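Beta-galactosidase (Trichoderma reesei, PDB 3OGR) probably hydrolyses terminal non-reducing beta-D-galactose residues from beta-D-galactosides, as a member of glycosyl hydrolase family 35. Local coordinates at residues V73-D78 and F95-F100; E178-G183 and N215-G220; Y235-Y240 and F274-F279. All blocks are in the same frame, centred on the assembly; numbering follows the deposited sequence.

Contact 1 of 3, residues V73-D78 and F95-F100. With GAL (beta-D-galactopyranose), chain E.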
loop_
_atom_site.group_PDB
_atom_site.type_symbol
_atom_site.label_atom_id
_atom_site.label_comp_id
_atom_site.label_asym_id
_atom_site.label_seq_id
_atom_site.Cartn_x
_atom_site.Cartn_y
_atom_site.Cartn_z
ATOM N N VAL A 73 -0.020 7.167 9.964
ATOM C CA VAL A 73 0.051 6.708 8.582
ATOM C C VAL A 73 1.142 7.453 7.879
ATOM O O VAL A 73 1.291 8.686 8.113
ATOM C CB VAL A 73 -1.321 6.868 7.869
ATOM C CG1 VAL A 73 -1.169 6.920 6.335
ATOM C CG2 VAL A 73 -2.259 5.700 8.294
ATOM N N SER A 74 1.879 6.734 7.014
ATOM C CA SER A 74 2.947 7.355 6.198
ATOM C C SER A 74 2.475 7.378 4.789
ATOM O O SER A 74 1.915 6.382 4.326
ATOM C CB SER A 74 4.227 6.552 6.395
ATOM O OG SER A 74 5.207 6.928 5.465
ATOM N N PHE A 75 2.672 8.486 4.067
ATOM C CA PHE A 75 2.171 8.552 2.701
ATOM C C PHE A 75 3.167 9.242 1.782
ATOM O O PHE A 75 3.831 10.220 2.170
ATOM C CB PHE A 75 0.803 9.300 2.646
ATOM C CG PHE A 75 0.863 10.792 2.938
ATOM C CD1 PHE A 75 0.937 11.272 4.231
ATOM C CD2 PHE A 75 0.839 11.709 1.877
ATOM C CE1 PHE A 75 0.947 12.679 4.466
ATOM C CE2 PHE A 75 0.913 13.112 2.107
ATOM C CZ PHE A 75 0.948 13.573 3.421
ATOM N N TYR A 76 3.223 8.748 0.553
ATOM C CA TYR A 76 3.854 9.465 -0.555
ATOM C C TYR A 76 2.907 10.409 -1.241
ATOM O O TYR A 76 1.640 10.232 -1.227
ATOM C CB TYR A 76 4.375 8.451 -1.646
ATOM C CG TYR A 76 5.627 7.695 -1.269
ATOM C CD1 TYR A 76 6.785 8.346 -0.733
ATOM C CD2 TYR A 76 5.720 6.329 -1.619
ATOM C CE1 TYR A 76 7.994 7.570 -0.482
ATOM C CE2 TYR A 76 6.895 5.600 -1.405
ATOM C CZ TYR A 76 8.006 6.219 -0.821
ATOM O OH TYR A 76 9.133 5.485 -0.583
ATOM N N VAL A 77 3.512 11.400 -1.916
ATOM C CA VAL A 77 2.788 12.190 -2.928
ATOM C C VAL A 77 3.474 11.938 -4.260
ATOM O O VAL A 77 4.707 11.892 -4.304
ATOM C CB VAL A 77 2.799 13.675 -2.564
ATOM C CG1 VAL A 77 1.946 14.510 -3.607
ATOM C CG2 VAL A 77 2.181 13.815 -1.190
ATOM N N ASP A 78 2.657 11.716 -5.306
ATOM C CA ASP A 78 3.206 11.421 -6.644
ATOM C C ASP A 78 3.198 12.697 -7.514
ATOM O O ASP A 78 2.152 13.143 -8.000
ATOM C CB ASP A 78 2.374 10.321 -7.255
ATOM C CG ASP A 78 2.905 9.844 -8.616
ATOM O OD1 ASP A 78 3.868 10.379 -9.198
ATOM O OD2 ASP A 78 2.301 8.823 -9.121
ATOM N N PHE A 95 -7.291 14.534 -6.606
ATOM C CA PHE A 95 -5.859 14.739 -6.289
ATOM C C PHE A 95 -5.623 15.628 -5.093
ATOM O O PHE A 95 -4.466 15.786 -4.672
ATOM C CB PHE A 95 -5.136 15.283 -7.533
ATOM C CG PHE A 95 -5.265 14.349 -8.720
ATOM C CD1 PHE A 95 -4.550 13.176 -8.762
ATOM C CD2 PHE A 95 -6.175 14.633 -9.787
ATOM C CE1 PHE A 95 -4.662 12.272 -9.832
ATOM C CE2 PHE A 95 -6.284 13.745 -10.883
ATOM C CZ PHE A 95 -5.532 12.560 -10.879
ATOM N N SER A 96 -6.703 16.200 -4.524
ATOM C CA SER A 96 -6.511 16.991 -3.306
ATOM C C SER A 96 -6.143 16.059 -2.127
ATOM O O SER A 96 -6.739 14.959 -1.980
ATOM C CB SER A 96 -7.837 17.669 -2.919
ATOM O OG SER A 96 -7.718 18.420 -1.723
ATOM N N LEU A 97 -5.213 16.552 -1.298
ATOM C CA LEU A 97 -4.887 15.855 -0.037
ATOM C C LEU A 97 -5.831 16.238 1.083
ATOM O O LEU A 97 -5.814 15.634 2.162
ATOM C CB LEU A 97 -3.455 16.139 0.399
ATOM C CG LEU A 97 -2.395 15.521 -0.502
ATOM C CD1 LEU A 97 -1.036 15.949 0.014
ATOM C CD2 LEU A 97 -2.462 13.957 -0.530
ATOM N N GLU A 98 -6.657 17.282 0.875
ATOM C CA GLU A 98 -7.457 17.759 1.976
ATOM C C GLU A 98 -8.362 16.668 2.590
ATOM O O GLU A 98 -8.431 16.560 3.836
ATOM C CB GLU A 98 -8.311 18.994 1.559
ATOM C CG GLU A 98 -8.984 19.650 2.778
ATOM C CD GLU A 98 -7.998 20.042 3.907
ATOM O OE1 GLU A 98 -6.741 20.326 3.595
ATOM O OE2 GLU A 98 -8.528 20.020 5.117
ATOM N N PRO A 99 -9.060 15.850 1.776
ATOM C CA PRO A 99 -9.901 14.808 2.409
ATOM C C PRO A 99 -9.078 13.747 3.123
ATOM O O PRO A 99 -9.588 13.081 4.027
ATOM C CB PRO A 99 -10.648 14.177 1.231
ATOM C CG PRO A 99 -10.676 15.332 0.190
ATOM C CD PRO A 99 -9.249 15.903 0.298
ATOM N N PHE A 100 -7.829 13.555 2.679
ATOM C CA PHE A 100 -6.935 12.631 3.348
ATOM C C PHE A 100 -6.530 13.194 4.735
ATOM O O PHE A 100 -6.620 12.486 5.771
ATOM C CB PHE A 100 -5.700 12.415 2.459
ATOM C CG PHE A 100 -4.820 11.287 2.898
ATOM C CD1 PHE A 100 -5.223 9.971 2.611
ATOM C CD2 PHE A 100 -3.551 11.526 3.471
ATOM C CE1 PHE A 100 -4.369 8.875 2.903
ATOM C CE2 PHE A 100 -2.709 10.389 3.779
ATOM C CZ PHE A 100 -3.115 9.088 3.492
HETATM C C1 GAL E . 11.724 0.885 -0.868
HETATM C C2 GAL E . 11.318 2.230 -1.555
HETATM C C3 GAL E . 9.819 2.283 -1.767
HETATM C C4 GAL E . 9.351 1.044 -2.541
HETATM C C5 GAL E . 9.831 -0.194 -1.789
HETATM C C6 GAL E . 9.558 -1.524 -2.524
HETATM O O1 GAL E . 13.124 0.625 -0.968
HETATM O O2 GAL E . 11.690 3.297 -0.686
HETATM O O3 GAL E . 9.482 3.442 -2.515
HETATM O O4 GAL E . 9.969 1.096 -3.824
HETATM O O5 GAL E . 11.268 -0.163 -1.669
HETATM O O6 GAL E . 8.147 -1.706 -2.624
#
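Behind the galactose pocket of the family 35 TIM barrel, Phe75 of strand 72-76 meets Phe100 and Leu97, where the chain enters helix 98-107. The two phenylalanines form a T-shaped (edge-to-face) pair with ring planes at 64°. The edge of Phe100 lies over one face of Phe75, CE2 standing 3.7 Å from Phe75 CG. With its CG anti to the backbone N (chi1 -169°), Phe100 reaches inward from the helix, and its CZ also rests 4.1 Å from Val73 CG1. Leu97 CD1 touches both Phe75 CE2 and Val77 CG2, each at 4.0 Å. Ser96 caps the turn into the helix, its OG accepting from Glu98 N. Tyr76, next along the strand, serves the sugar: its OH accepts a 2.8 Å hydrogen bond from galactose O3, which lies near the ring plane, and also bonds Asn179 OD1. A phenylalanine in place of Tyr76 would probably leave galactose O3 without this acceptor and Asn179 OD1 without one of its partners. Outside this pair, strands 38-47 and 110-116 bond the backbone on either side of strand 72-76, Tyr58 and Phe62 meet the Phe100 ring, and helix 144-163 packs on Val77 and Leu97.

Contact 2 of 3, residues E178-G183 and N215-G220. With GAL (beta-D-galactopyranose), chain E.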
loop_
_atom_site.group_PDB
_atom_site.type_symbol
_atom_site.label_atom_id
_atom_site.label_comp_id
_atom_site.label_asym_id
_atom_site.label_seq_id
_atom_site.Cartn_x
_atom_site.Cartn_y
_atom_site.Cartn_z
ATOM N N GLU A 178 13.168 13.655 -0.003
ATOM C CA GLU A 178 13.872 12.636 -0.843
ATOM C C GLU A 178 13.379 11.237 -0.484
ATOM O O GLU A 178 12.326 11.069 0.166
ATOM C CB GLU A 178 15.425 12.821 -0.726
ATOM C CG GLU A 178 16.090 13.316 -2.025
ATOM C CD GLU A 178 16.221 12.206 -3.108
ATOM O OE1 GLU A 178 16.059 11.002 -2.783
ATOM O OE2 GLU A 178 16.573 12.523 -4.290
ATOM N N ASN A 179 14.086 10.225 -0.981
ATOM C CA ASN A 179 13.682 8.843 -0.687
ATOM C C ASN A 179 14.880 7.916 -0.900
ATOM O O ASN A 179 15.381 7.803 -2.046
ATOM C CB ASN A 179 12.525 8.376 -1.597
ATOM C CG ASN A 179 11.988 7.030 -1.120
ATOM O OD1 ASN A 179 11.258 6.992 -0.111
ATOM N ND2 ASN A 179 12.320 5.931 -1.784
ATOM N N GLU A 180 15.302 7.211 0.145
ATOM C CA GLU A 180 16.426 6.277 0.027
ATOM C C GLU A 180 17.615 6.870 -0.758
ATOM O O GLU A 180 18.089 6.345 -1.762
ATOM C CB GLU A 180 16.020 4.924 -0.586
ATOM C CG GLU A 180 15.066 4.163 0.382
ATOM C CD GLU A 180 15.054 2.634 0.136
ATOM O OE1 GLU A 180 15.544 2.148 -0.899
ATOM O OE2 GLU A 180 14.499 1.897 1.016
ATOM N N TYR A 181 18.024 8.046 -0.323
ATOM C CA TYR A 181 19.196 8.725 -0.914
ATOM C C TYR A 181 20.407 8.051 -0.298
ATOM O O TYR A 181 20.875 8.456 0.727
ATOM C CB TYR A 181 19.074 10.232 -0.688
ATOM C CG TYR A 181 20.276 10.958 -1.349
ATOM C CD1 TYR A 181 20.341 11.098 -2.744
ATOM C CD2 TYR A 181 21.362 11.422 -0.587
ATOM C CE1 TYR A 181 21.441 11.738 -3.334
ATOM C CE2 TYR A 181 22.440 12.037 -1.167
ATOM C CZ TYR A 181 22.481 12.188 -2.535
ATOM O OH TYR A 181 23.556 12.792 -3.144
ATOM N N SER A 182 20.804 6.939 -0.940
ATOM C CA SER A 182 21.643 5.983 -0.194
ATOM C C SER A 182 22.896 5.501 -0.881
ATOM O O SER A 182 23.718 4.841 -0.277
ATOM C CB SER A 182 20.788 4.788 0.216
ATOM O OG SER A 182 19.690 5.269 1.040
ATOM N N GLY A 183 22.999 5.841 -2.151
ATOM C CA GLY A 183 24.198 5.503 -2.968
ATOM C C GLY A 183 24.041 6.140 -4.342
ATOM O O GLY A 183 23.012 6.817 -4.649
ATOM N N ASN A 215 15.171 8.105 5.166
ATOM C CA ASN A 215 14.928 6.659 5.040
ATOM C C ASN A 215 16.031 6.034 4.221
ATOM O O ASN A 215 15.847 5.594 3.114
ATOM C CB ASN A 215 13.511 6.350 4.453
ATOM C CG ASN A 215 13.336 6.756 3.007
ATOM O OD1 ASN A 215 13.791 7.809 2.555
ATOM N ND2 ASN A 215 12.530 5.945 2.282
ATOM N N ASP A 216 17.203 5.955 4.833
ATOM C CA ASP A 216 18.344 5.343 4.184
ATOM C C ASP A 216 17.957 3.900 3.815
ATOM O O ASP A 216 17.290 3.195 4.583
ATOM C CB ASP A 216 19.525 5.439 5.156
ATOM C CG ASP A 216 20.845 5.544 4.522
ATOM O OD1 ASP A 216 21.037 5.439 3.255
ATOM O OD2 ASP A 216 21.853 5.592 5.340
ATOM N N ALA A 217 18.344 3.456 2.622
ATOM C CA ALA A 217 17.969 2.081 2.168
ATOM C C ALA A 217 18.511 0.982 3.034
ATOM O O ALA A 217 17.919 -0.127 3.106
ATOM C CB ALA A 217 18.477 1.872 0.741
ATOM N N PHE A 218 19.622 1.278 3.713
ATOM C CA PHE A 218 20.251 0.374 4.678
ATOM C C PHE A 218 20.931 1.288 5.689
ATOM O O PHE A 218 20.977 2.500 5.485
ATOM C CB PHE A 218 21.283 -0.513 3.944
ATOM C CG PHE A 218 22.437 0.245 3.332
ATOM C CD1 PHE A 218 22.298 0.897 2.105
ATOM C CD2 PHE A 218 23.683 0.275 3.994
ATOM C CE1 PHE A 218 23.399 1.648 1.531
ATOM C CE2 PHE A 218 24.755 1.036 3.439
ATOM C CZ PHE A 218 24.588 1.707 2.223
ATOM N N PRO A 219 21.502 0.750 6.751
ATOM C CA PRO A 219 22.167 1.595 7.768
ATOM C C PRO A 219 23.551 2.094 7.252
ATOM O O PRO A 219 24.615 1.619 7.666
ATOM C CB PRO A 219 22.326 0.626 8.986
ATOM C CG PRO A 219 21.442 -0.485 8.699
ATOM C CD PRO A 219 21.427 -0.656 7.191
ATOM N N GLY A 220 23.516 3.040 6.338
ATOM C CA GLY A 220 24.713 3.576 5.680
ATOM C C GLY A 220 25.138 4.891 6.324
ATOM O O GLY A 220 26.209 5.459 5.956
HETATM C C1 GAL E . 11.724 0.885 -0.868
HETATM C C2 GAL E . 11.318 2.230 -1.555
HETATM C C3 GAL E . 9.819 2.283 -1.767
HETATM C C4 GAL E . 9.351 1.044 -2.541
HETATM C C5 GAL E . 9.831 -0.194 -1.789
HETATM C C6 GAL E . 9.558 -1.524 -2.524
HETATM O O1 GAL E . 13.124 0.625 -0.968
HETATM O O2 GAL E . 11.690 3.297 -0.686
HETATM O O3 GAL E . 9.482 3.442 -2.515
HETATM O O4 GAL E . 9.969 1.096 -3.824
HETATM O O5 GAL E . 11.268 -0.163 -1.669
HETATM O O6 GAL E . 8.147 -1.706 -2.624
HETATM O O HOH W 1 15.589 -0.851 1.916
HETATM O O HOH W 2 23.706 5.387 2.555
#
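Asn179 and Asn215 join amide to amide off the usual plane: Asn215 ND2 donates to Asn179 OD1 over 2.9 Å from above the carbonyl plane of Asn179, and the two amides are turned 56° apart. The oxygen end of the same Asn215 amide is held as well: Glu180 N donates to Asn215 OD1 at 2.9 Å in a nearly straight bond (169°), standing above the Asn215 carbonyl plane. With CG lodged between its own backbone N and carbonyl carbon (chi1 68°), Asn215 carries its amide to both partners, whose bonds oppose a flip. Asn179 OD1 has further donors in Tyr76 OH and Gln176 NE2, and its ND2 donates to galactose O2 at 2.9 Å. Glu180 extends beside it and accepts from galactose O1 at OE2, 2.7 Å away; its OE1 takes a bond from Trp791 NE1 and lies against the Ala217 methyl. Asn179 and Glu180, just past the end of strand 172-177, are consistent with the Asn-Glu pair found at the end of the fourth barrel strand in clan GH-A glycosidases. Farther along, Ser182 OG is gripped twice. It donates to the anti lone pair of Asp216 OD1 over 2.6 Å and accepts from Ala217 N at 2.8 Å, which fixes the hydroxyl's rotation. One water links Ser182 O with Asp216 OD1, and another bridges Glu180 OE2 and Ala217 O. Asp216 OD2 turns to Tyr235 OH and Thr222 N, with a weak bond from Gly220 N. At the exposed end, Phe218 brings its CE1 to 3.7 Å from Ser182 O.

Contact 3 of 3, residues Y235-Y240 and F274-F279. With GAL (beta-D-galactopyranose), chain E.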
loop_
_atom_site.group_PDB
_atom_site.type_symbol
_atom_site.label_atom_id
_atom_site.label_comp_id
_atom_site.label_asym_id
_atom_site.label_seq_id
_atom_site.Cartn_x
_atom_site.Cartn_y
_atom_site.Cartn_z
ATOM N N TYR A 235 17.590 10.195 12.089
ATOM C CA TYR A 235 18.047 9.236 11.091
ATOM C C TYR A 235 17.133 8.011 11.017
ATOM O O TYR A 235 16.909 7.346 12.037
ATOM C CB TYR A 235 19.518 8.798 11.470
ATOM C CG TYR A 235 20.020 7.763 10.482
ATOM C CD1 TYR A 235 20.446 8.120 9.181
ATOM C CD2 TYR A 235 20.085 6.415 10.851
ATOM C CE1 TYR A 235 20.885 7.182 8.272
ATOM C CE2 TYR A 235 20.525 5.445 9.939
ATOM C CZ TYR A 235 20.965 5.855 8.664
ATOM O OH TYR A 235 21.429 4.901 7.773
ATOM N N GLY A 236 16.608 7.729 9.829
ATOM C CA GLY A 236 15.771 6.555 9.657
ATOM C C GLY A 236 16.376 5.680 8.580
ATOM O O GLY A 236 17.148 6.146 7.726
ATOM N N HIS A 237 16.051 4.383 8.639
ATOM C CA HIS A 237 16.443 3.512 7.537
ATOM C C HIS A 237 15.347 2.448 7.296
ATOM O O HIS A 237 14.371 2.359 8.062
ATOM C CB HIS A 237 17.831 2.853 7.692
ATOM C CG HIS A 237 17.877 1.778 8.739
ATOM N ND1 HIS A 237 17.497 0.463 8.496
ATOM C CD2 HIS A 237 18.380 1.805 10.012
ATOM C CE1 HIS A 237 17.727 -0.266 9.599
ATOM N NE2 HIS A 237 18.245 0.535 10.531
ATOM N N ASP A 238 15.499 1.691 6.216
ATOM C CA ASP A 238 14.459 0.777 5.780
ATOM C C ASP A 238 14.934 -0.662 5.874
ATOM O O ASP A 238 16.141 -0.924 6.166
ATOM C CB ASP A 238 14.108 1.119 4.325
ATOM C CG ASP A 238 13.467 2.505 4.191
ATOM O OD1 ASP A 238 13.085 3.115 5.200
ATOM O OD2 ASP A 238 13.346 3.011 3.008
ATOM N N GLY A 239 14.022 -1.603 5.624
ATOM C CA GLY A 239 14.435 -2.985 5.547
ATOM C C GLY A 239 13.359 -3.863 4.961
ATOM O O GLY A 239 12.181 -3.789 5.361
ATOM N N TYR A 240 13.771 -4.667 3.963
ATOM C CA TYR A 240 12.940 -5.671 3.318
ATOM C C TYR A 240 13.657 -6.977 3.328
ATOM O O TYR A 240 14.100 -7.495 2.265
ATOM C CB TYR A 240 12.564 -5.245 1.887
ATOM C CG TYR A 240 11.695 -3.988 1.892
ATOM C CD1 TYR A 240 12.270 -2.716 1.977
ATOM C CD2 TYR A 240 10.280 -4.089 1.813
ATOM C CE1 TYR A 240 11.455 -1.501 1.938
ATOM C CE2 TYR A 240 9.483 -2.941 1.761
ATOM C CZ TYR A 240 10.078 -1.690 1.861
ATOM O OH TYR A 240 9.283 -0.569 1.795
ATOM N N PHE A 274 15.430 5.038 17.436
ATOM C CA PHE A 274 15.642 3.991 16.393
ATOM C C PHE A 274 14.372 3.899 15.523
ATOM O O PHE A 274 13.290 3.598 16.018
ATOM C CB PHE A 274 16.045 2.645 17.003
ATOM C CG PHE A 274 16.122 1.537 15.965
ATOM C CD1 PHE A 274 16.671 1.753 14.672
ATOM C CD2 PHE A 274 15.606 0.274 16.300
ATOM C CE1 PHE A 274 16.737 0.721 13.724
ATOM C CE2 PHE A 274 15.675 -0.791 15.348
ATOM C CZ PHE A 274 16.206 -0.553 14.076
ATOM N N SER A 275 14.556 4.216 14.227
ATOM C CA SER A 275 13.427 4.433 13.312
ATOM C C SER A 275 13.565 3.541 12.068
ATOM O O SER A 275 14.556 3.637 11.311
ATOM C CB SER A 275 13.425 5.909 12.865
ATOM O OG SER A 275 13.239 6.738 14.013
ATOM N N LEU A 276 12.545 2.753 11.840
ATOM C CA LEU A 276 12.444 1.973 10.582
ATOM C C LEU A 276 11.300 2.618 9.803
ATOM O O LEU A 276 10.101 2.417 10.094
ATOM C CB LEU A 276 12.134 0.511 10.855
ATOM C CG LEU A 276 13.324 -0.267 11.520
ATOM C CD1 LEU A 276 12.818 -1.669 11.987
ATOM C CD2 LEU A 276 14.535 -0.418 10.519
ATOM N N VAL A 277 11.694 3.477 8.853
ATOM C CA VAL A 277 10.737 4.333 8.132
ATOM C C VAL A 277 9.959 3.544 7.105
ATOM O O VAL A 277 8.834 3.844 6.758
ATOM C CB VAL A 277 11.491 5.581 7.558
ATOM C CG1 VAL A 277 10.535 6.418 6.669
ATOM C CG2 VAL A 277 11.952 6.458 8.714
ATOM N N GLU A 278 10.589 2.455 6.608
ATOM C CA GLU A 278 9.844 1.436 5.807
ATOM C C GLU A 278 10.322 0.076 6.247
ATOM O O GLU A 278 11.533 -0.220 6.129
ATOM C CB GLU A 278 10.152 1.549 4.314
ATOM C CG GLU A 278 9.730 2.912 3.675
ATOM C CD GLU A 278 10.153 2.969 2.242
ATOM O OE1 GLU A 278 10.267 1.878 1.611
ATOM O OE2 GLU A 278 10.369 4.069 1.739
ATOM N N PHE A 279 9.428 -0.749 6.764
ATOM C CA PHE A 279 9.793 -2.151 6.970
ATOM C C PHE A 279 8.746 -3.013 6.273
ATOM O O PHE A 279 7.524 -2.693 6.279
ATOM C CB PHE A 279 9.803 -2.489 8.459
ATOM C CG PHE A 279 10.399 -3.823 8.719
ATOM C CD1 PHE A 279 11.793 -4.029 8.631
ATOM C CD2 PHE A 279 9.560 -4.927 8.921
ATOM C CE1 PHE A 279 12.337 -5.288 8.839
ATOM C CE2 PHE A 279 10.094 -6.234 9.062
ATOM C CZ PHE A 279 11.496 -6.381 9.047
HETATM C C1 GAL E . 11.724 0.885 -0.868
HETATM C C2 GAL E . 11.318 2.230 -1.555
HETATM C C3 GAL E . 9.819 2.283 -1.767
HETATM C C4 GAL E . 9.351 1.044 -2.541
HETATM C C5 GAL E . 9.831 -0.194 -1.789
HETATM C C6 GAL E . 9.558 -1.524 -2.524
HETATM O O1 GAL E . 13.124 0.625 -0.968
HETATM O O2 GAL E . 11.690 3.297 -0.686
HETATM O O3 GAL E . 9.482 3.442 -2.515
HETATM O O4 GAL E . 9.969 1.096 -3.824
HETATM O O5 GAL E . 11.268 -0.163 -1.669
HETATM O O6 GAL E . 8.147 -1.706 -2.624
HETATM O O HOH W 3 16.972 4.582 12.548
#
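Tyr235 and Ser275 are joined through a water that donates to Tyr235 O and accepts from Ser275 N. Gly236 follows with its CA 3.9 Å from Val277 CG2; a beta carbon here would run into that methyl. His237 bonds the neighbouring strand through both its backbone N and O, N giving to Ser275 O at 3.2 Å and O receiving Val277 N at 3.0 Å. Its ring runs beside Leu276, with His237 CE1 pressed 3.3 Å from Leu276 CD2, and NE2 comes to the edge of the Phe274 ring. ND1, within the imidazole plane, donates to Asp238 O, which fixes the ring's rotation. Asp238 points to the other face of the sheet, its carboxylate 30° from that of Glu278; OD2 lies 3.4 Å from Glu278 OE2, two acceptors side by side. Gly239 N donates to Glu278 O at 2.9 Å, while Gly239 O lies close to Phe279 CD1. Tyr240 then turns its ring back so that OH donates to Glu278 OE1 over 2.6 Å, on the anti side of a carboxylate turned 78° from the ring. Glu278, with CG anti to its carbonyl carbon (chi1 -62°) and an extended chain, presents OE2 to galactose O2 at 2.9 Å and to a salt bridge with Arg114. The chain turns a corner at Val277 and Glu278, interrupting the regular pairing at the residue that bears this carboxylate. Parallel strands 236-239 and 275-280, joined through helix 261-268, form a beta-alpha-beta unit of the TIM barrel, whose strands carry sugar-binding side chains at their C-terminal ends.

All three contacts belong to the family 35 barrel and touch the same galactose. Contact 1 is wholly buried and apolar, joining strand to helix, and only Tyr76 reaches the sugar. Contact 2 pairs two loops through hydrogen bonds and waters, and is mostly buried but opens at Phe218. Contact 3 is buried strand pairing, polar toward the sugar and mainly aromatic or aliphatic toward the helices, with His237 among them; its strands share the barrel sheet with strand 72-76. Contacts 2 and 3, centres about 9 Å apart, touch directly, Asn215 making a weak hydrogen bond to Asp238 OD2. Contact 1 is about 22 and 21 Å from contacts 2 and 3, centre to centre, yet Tyr76 comes up against both at the sugar.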